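Local coordinates for protein UL37 (Suid herpesvirus 1, PDB 4K70) that forms part of the inner tegument of the herpesvirus particle and probably contributes to control of intracellular trafficking of the virus, here as its N-terminal half, at residues A76-R81 with A474-S479; T170-D175 with R434-H439. One frame throughout, in Å; residues are numbered along the deposited sequence.

Interaction 1 (A76-R81 with A474-S479)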
loop_
_atom_site.group_PDB
_atom_site.type_symbol
_atom_site.label_atom_id
_atom_site.label_comp_id
_atom_site.label_asym_id
_atom_site.label_seq_id
_atom_site.Cartn_x
_atom_site.Cartn_y
_atom_site.Cartn_z
ATOM N N ALA A 76 9.002 -20.556 13.824
ATOM C CA ALA A 76 10.180 -19.685 13.768
ATOM C C ALA A 76 9.996 -18.563 12.751
ATOM O O ALA A 76 10.437 -17.439 12.959
ATOM C CB ALA A 76 11.429 -20.504 13.430
ATOM N N LEU A 77 9.341 -18.876 11.642
ATOM C CA LEU A 77 9.124 -17.893 10.589
ATOM C C LEU A 77 8.034 -16.893 10.956
ATOM O O LEU A 77 8.005 -15.779 10.428
ATOM C CB LEU A 77 8.755 -18.597 9.282
ATOM C CG LEU A 77 9.816 -18.925 8.233
ATOM C CD1 LEU A 77 11.217 -18.901 8.808
ATOM C CD2 LEU A 77 9.511 -20.276 7.593
ATOM N N TRP A 78 7.150 -17.284 11.869
ATOM C CA TRP A 78 5.929 -16.517 12.142
ATOM C C TRP A 78 6.203 -15.110 12.663
ATOM O O TRP A 78 5.504 -14.150 12.317
ATOM C CB TRP A 78 5.071 -17.249 13.170
ATOM C CG TRP A 78 3.585 -17.029 13.033
ATOM C CD1 TRP A 78 2.908 -15.845 13.131
ATOM C CD2 TRP A 78 2.590 -18.042 12.804
ATOM N NE1 TRP A 78 1.549 -16.059 12.966
ATOM C CE2 TRP A 78 1.333 -17.400 12.771
ATOM C CE3 TRP A 78 2.642 -19.433 12.633
ATOM C CZ2 TRP A 78 0.139 -18.099 12.562
ATOM C CZ3 TRP A 78 1.451 -20.127 12.428
ATOM C CH2 TRP A 78 0.219 -19.458 12.398
ATOM N N ARG A 79 7.197 -14.987 13.534
ATOM C CA ARG A 79 7.495 -13.688 14.131
ATOM C C ARG A 79 8.760 -13.097 13.532
ATOM O O ARG A 79 9.499 -12.385 14.200
ATOM C CB ARG A 79 7.605 -13.799 15.653
ATOM C CG ARG A 79 6.273 -14.024 16.366
ATOM C CD ARG A 79 6.464 -14.672 17.743
ATOM N NE ARG A 79 6.913 -16.060 17.636
ATOM C CZ ARG A 79 6.284 -17.106 18.173
ATOM N NH1 ARG A 79 5.173 -16.934 18.880
ATOM N NH2 ARG A 79 6.772 -18.334 18.006
ATOM N N LEU A 80 8.989 -13.373 12.255
ATOM C CA LEU A 80 10.225 -12.972 11.593
ATOM C C LEU A 80 10.248 -11.480 11.216
ATOM O O LEU A 80 9.294 -10.955 10.646
ATOM C CB LEU A 80 10.438 -13.847 10.356
ATOM C CG LEU A 80 11.824 -13.863 9.725
ATOM C CD1 LEU A 80 12.818 -14.445 10.712
ATOM C CD2 LEU A 80 11.797 -14.661 8.432
ATOM N N ARG A 81 11.337 -10.796 11.547
ATOM C CA ARG A 81 11.543 -9.423 11.094
ATOM C C ARG A 81 12.621 -9.389 10.015
ATOM O O ARG A 81 13.814 -9.527 10.304
ATOM C CB ARG A 81 11.927 -8.492 12.249
ATOM C CG ARG A 81 11.931 -7.014 11.828
ATOM C CD ARG A 81 12.815 -6.136 12.689
ATOM N NE ARG A 81 12.249 -5.891 14.009
ATOM C CZ ARG A 81 11.253 -5.045 14.253
ATOM N NH1 ARG A 81 10.673 -4.370 13.259
ATOM N NH2 ARG A 81 10.818 -4.893 15.498
ATOM N N ALA A 474 -5.327 -16.547 19.111
ATOM C CA ALA A 474 -6.480 -15.706 19.402
ATOM C C ALA A 474 -6.023 -14.290 19.722
ATOM O O ALA A 474 -6.628 -13.316 19.281
ATOM C CB ALA A 474 -7.276 -16.283 20.555
ATOM N N PHE A 475 -4.937 -14.182 20.481
ATOM C CA PHE A 475 -4.372 -12.881 20.792
ATOM C C PHE A 475 -3.941 -12.183 19.511
ATOM O O PHE A 475 -4.237 -11.008 19.306
ATOM C CB PHE A 475 -3.190 -13.022 21.740
ATOM C CG PHE A 475 -2.408 -11.761 21.913
ATOM C CD1 PHE A 475 -2.926 -10.705 22.643
ATOM C CD2 PHE A 475 -1.149 -11.629 21.346
ATOM C CE1 PHE A 475 -2.205 -9.537 22.804
ATOM C CE2 PHE A 475 -0.424 -10.468 21.501
ATOM C CZ PHE A 475 -0.952 -9.418 22.231
ATOM N N ARG A 476 -3.256 -12.916 18.639
ATOM C CA ARG A 476 -2.811 -12.345 17.374
ATOM C C ARG A 476 -3.985 -11.915 16.491
ATOM O O ARG A 476 -3.962 -10.829 15.917
ATOM C CB ARG A 476 -1.862 -13.300 16.636
ATOM C CG ARG A 476 -0.457 -13.304 17.232
ATOM C CD ARG A 476 0.550 -14.068 16.390
ATOM N NE ARG A 476 0.823 -13.447 15.095
ATOM C CZ ARG A 476 1.869 -12.668 14.843
ATOM N NH1 ARG A 476 2.734 -12.392 15.808
ATOM N NH2 ARG A 476 2.046 -12.153 13.628
ATOM N N ALA A 477 -5.008 -12.762 16.401
ATOM C CA ALA A 477 -6.198 -12.471 15.598
ATOM C C ALA A 477 -6.933 -11.205 16.052
ATOM O O ALA A 477 -7.351 -10.388 15.227
ATOM C CB ALA A 477 -7.149 -13.663 15.606
ATOM N N GLN A 478 -7.098 -11.057 17.363
ATOM C CA GLN A 478 -7.805 -9.909 17.935
ATOM C C GLN A 478 -6.929 -8.666 17.904
ATOM O O GLN A 478 -7.327 -7.619 17.389
ATOM C CB GLN A 478 -8.238 -10.208 19.379
ATOM C CG GLN A 478 -8.597 -8.976 20.209
ATOM C CD GLN A 478 -7.442 -8.490 21.078
ATOM O OE1 GLN A 478 -6.678 -9.292 21.624
ATOM N NE2 GLN A 478 -7.312 -7.169 21.211
ATOM N N SER A 479 -5.730 -8.803 18.454
ATOM C CA SER A 479 -4.800 -7.692 18.592
ATOM C C SER A 479 -4.338 -7.100 17.256
ATOM O O SER A 479 -3.926 -5.945 17.195
ATOM C CB SER A 479 -3.589 -8.144 19.407
ATOM O OG SER A 479 -2.538 -7.208 19.307
#

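Interaction 2 (T170-D175 with R434-H439)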
loop_
_atom_site.group_PDB
_atom_site.type_symbol
_atom_site.label_atom_id
_atom_site.label_comp_id
_atom_site.label_asym_id
_atom_site.label_seq_id
_atom_site.Cartn_x
_atom_site.Cartn_y
_atom_site.Cartn_z
ATOM N N THR A 170 -1.515 -20.147 5.015
ATOM C CA THR A 170 -0.794 -20.446 6.256
ATOM C C THR A 170 0.368 -19.475 6.508
ATOM O O THR A 170 0.860 -19.394 7.632
ATOM C CB THR A 170 -0.287 -21.903 6.329
ATOM O OG1 THR A 170 0.580 -22.181 5.221
ATOM C CG2 THR A 170 -1.482 -22.884 6.336
ATOM N N LEU A 171 0.774 -18.716 5.484
ATOM C CA LEU A 171 1.831 -17.704 5.663
ATOM C C LEU A 171 1.332 -16.297 5.930
ATOM O O LEU A 171 2.127 -15.418 6.278
ATOM C CB LEU A 171 2.732 -17.614 4.429
ATOM C CG LEU A 171 3.296 -18.899 3.860
ATOM C CD1 LEU A 171 4.118 -18.557 2.624
ATOM C CD2 LEU A 171 4.118 -19.638 4.912
ATOM N N TYR A 172 0.034 -16.078 5.757
ATOM C CA TYR A 172 -0.536 -14.732 5.725
ATOM C C TYR A 172 -0.307 -13.891 6.985
ATOM O O TYR A 172 0.103 -12.739 6.897
ATOM C CB TYR A 172 -2.036 -14.803 5.416
ATOM C CG TYR A 172 -2.699 -13.457 5.322
ATOM C CD1 TYR A 172 -2.530 -12.663 4.201
ATOM C CD2 TYR A 172 -3.489 -12.981 6.353
ATOM C CE1 TYR A 172 -3.132 -11.419 4.107
ATOM C CE2 TYR A 172 -4.087 -11.736 6.280
ATOM C CZ TYR A 172 -3.909 -10.964 5.146
ATOM O OH TYR A 172 -4.513 -9.731 5.047
ATOM N N ASP A 173 -0.582 -14.456 8.154
ATOM C CA ASP A 173 -0.406 -13.715 9.390
ATOM C C ASP A 173 1.076 -13.608 9.807
ATOM O O ASP A 173 1.378 -13.014 10.828
ATOM C CB ASP A 173 -1.204 -14.367 10.520
ATOM C CG ASP A 173 -1.225 -13.525 11.796
ATOM O OD1 ASP A 173 -1.643 -12.353 11.730
ATOM O OD2 ASP A 173 -0.817 -14.035 12.867
ATOM N N MET A 174 1.997 -14.193 9.048
ATOM C CA MET A 174 3.405 -14.154 9.473
ATOM C C MET A 174 3.978 -12.759 9.235
ATOM O O MET A 174 3.686 -12.126 8.221
ATOM C CB MET A 174 4.248 -15.211 8.767
ATOM C CG MET A 174 3.736 -16.652 8.973
ATOM S SD MET A 174 4.951 -17.834 8.420
ATOM C CE MET A 174 4.202 -19.375 8.987
ATOM N N ASP A 175 4.798 -12.283 10.165
ATOM C CA ASP A 175 5.286 -10.902 10.104
ATOM C C ASP A 175 6.004 -10.559 8.802
ATOM O O ASP A 175 5.780 -9.489 8.230
ATOM C CB ASP A 175 6.166 -10.571 11.315
ATOM C CG ASP A 175 5.386 -10.589 12.622
ATOM O OD1 ASP A 175 4.145 -10.492 12.576
ATOM O OD2 ASP A 175 6.010 -10.704 13.697
ATOM N N ARG A 434 -9.531 -4.373 2.214
ATOM C CA ARG A 434 -10.185 -5.666 1.949
ATOM C C ARG A 434 -9.226 -6.852 2.150
ATOM O O ARG A 434 -9.071 -7.691 1.260
ATOM C CB ARG A 434 -10.764 -5.676 0.534
ATOM C CG ARG A 434 -11.939 -4.705 0.357
ATOM C CD ARG A 434 -12.113 -4.206 -1.087
ATOM N NE ARG A 434 -13.093 -3.108 -1.156
ATOM C CZ ARG A 434 -13.403 -2.414 -2.254
ATOM N NH1 ARG A 434 -12.834 -2.685 -3.425
ATOM N NH2 ARG A 434 -14.296 -1.432 -2.178
ATOM N N PRO A 435 -8.581 -6.931 3.330
ATOM C CA PRO A 435 -7.619 -8.018 3.569
ATOM C C PRO A 435 -8.355 -9.345 3.673
ATOM O O PRO A 435 -9.405 -9.400 4.306
ATOM C CB PRO A 435 -7.051 -7.673 4.941
ATOM C CG PRO A 435 -8.208 -6.996 5.637
ATOM C CD PRO A 435 -8.837 -6.149 4.554
ATOM N N PRO A 436 -7.813 -10.399 3.064
ATOM C CA PRO A 436 -8.439 -11.728 3.172
ATOM C C PRO A 436 -8.163 -12.348 4.533
ATOM O O PRO A 436 -7.409 -13.315 4.605
ATOM C CB PRO A 436 -7.713 -12.537 2.099
ATOM C CG PRO A 436 -6.347 -11.887 2.006
ATOM C CD PRO A 436 -6.635 -10.407 2.182
ATOM N N THR A 437 -8.757 -11.801 5.588
ATOM C CA THR A 437 -8.452 -12.231 6.950
ATOM C C THR A 437 -8.963 -13.637 7.240
ATOM O O THR A 437 -8.660 -14.217 8.286
ATOM C CB THR A 437 -9.042 -11.276 7.992
ATOM O OG1 THR A 437 -10.414 -11.018 7.674
ATOM C CG2 THR A 437 -8.278 -9.954 8.018
ATOM N N GLU A 438 -9.754 -14.185 6.329
ATOM C CA GLU A 438 -10.169 -15.573 6.477
ATOM C C GLU A 438 -8.939 -16.498 6.467
ATOM O O GLU A 438 -9.005 -17.625 6.947
ATOM C CB GLU A 438 -11.172 -15.964 5.392
ATOM C CG GLU A 438 -10.661 -15.822 3.956
ATOM C CD GLU A 438 -10.892 -14.436 3.367
ATOM O OE1 GLU A 438 -11.184 -13.486 4.134
ATOM O OE2 GLU A 438 -10.785 -14.296 2.124
ATOM N N HIS A 439 -7.817 -16.009 5.936
ATOM C CA HIS A 439 -6.566 -16.772 5.926
ATOM C C HIS A 439 -6.076 -17.034 7.342
ATOM O O HIS A 439 -5.401 -18.029 7.603
ATOM C CB HIS A 439 -5.460 -16.005 5.192
ATOM C CG HIS A 439 -5.638 -15.958 3.704
ATOM N ND1 HIS A 439 -6.569 -16.717 3.038
ATOM C CD2 HIS A 439 -4.979 -15.247 2.757
ATOM C CE1 HIS A 439 -6.486 -16.476 1.739
ATOM N NE2 HIS A 439 -5.526 -15.586 1.545
#

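Interaction 1 (A76-R81 with A474-S479)
R476 reaches from its helix to the indole of W78, and the two side chains run antiparallel past one another. The tight part is small. CD1 of W78 lies over one face of the R476 guanidinium, nearer the margin of the group than its middle, 3.8 Å from R476 CZ. The ring and guanidinium planes are 78° apart, so this is not a flat stack. W78 NE1 and R476 NE come within 3.4 Å, but both are donors and do not bond to each other. Both turn to D173 OD2, which takes a hydrogen bond from the indole and a salt bridge from the arginine. A second salt bridge, from R476 NH2 to D175, fixes the rotation of the guanidinium. A turn about the CG-CD bond of R476 (chi3 67°) brings the group to the indole.

The looser part is R79, which touches through CG alone, 3.9 Å from R476 NH1. Its own guanidinium turns to F30 in a cation-pi contact. The far side of the R476 helix is exposed.

The contact is buried. It joins the end of helix 63-78 to helix 464-481, where W472 meets the W78 ring edge-to-face. F118 also packs against that indole, and helix 175-188 lies against L77 and L80.

Interaction 2 (T170-D175 with R434-H439)
Y172 carries this contact, with H439 and the two prolines P435 and P436 packed along its side chain. The aromatic part is a T-shaped pair. The edge of the H439 imidazole points toward the face of the Y172 ring, with centroids 5.3 Å apart and planes at 79°. H439 CD2 makes the approach, 3.8 Å from Y172 CD1.

Van der Waals packing runs from the root of Y172 to its hydroxyl. At the root, Y172 CB and H439 CB meet at 3.6 Å. Farther out, P436 CG lies 3.9 Å from Y172 CE1. At the phenol end, P435 CB packs against the hydroxyl oxygen, 3.3 Å from Y172 OH. The Y172 side chain extends with CG anti to the backbone N (chi1 -178°), which carries the ring across to the prolines. W481 also meets this ring.

No hydrogen bond crosses between the segments. H439 NE2 bonds to V164 O of the loop that also holds Y172, and Y172 OH to P390 O. Carbonyl P436 O lies over one face of the tyrosine ring, toward its margin, 4.0 Å from Y172 CE2.

Backbone turns shape both sides. L171 to M174 form a type I beta turn, and M174 is the N-cap of helix 175-188. P436 is the centre of an inverse gamma turn, with a weak T437 N to P435 O bond of 2.8 Å. Separately, H439 N bonds to P436 O at 3.0 Å. The arrangement is loop-to-helix-start packing in an all-helical fold: an aromatic side chain on a beta turn packs against a proline-rich lead-in to helix 438-458.

Overall arrangement
Interactions 1 and 2 have centres 11 Å apart and share a set of charges. Segment 170-175 supplies both carboxylates that hold the arginine of interaction 1: R476 NE is 2.8 Å from D173 OD2, and R476 NH2 is 2.9 Å from D175 OD1. The L80 carbonyl oxygen also packs 3.2 Å from D175 CB. Segment 170-175 thus connects the end of helix 63-78 with helix 464-481, while Y172 faces the start of helix 438-458, which precedes helix 464-481 in the chain. D179, a residue known to bind calcium though no ion is bound to it in this chain, lies about 9 Å from R476 and about 12 Å from Y172, between side chains.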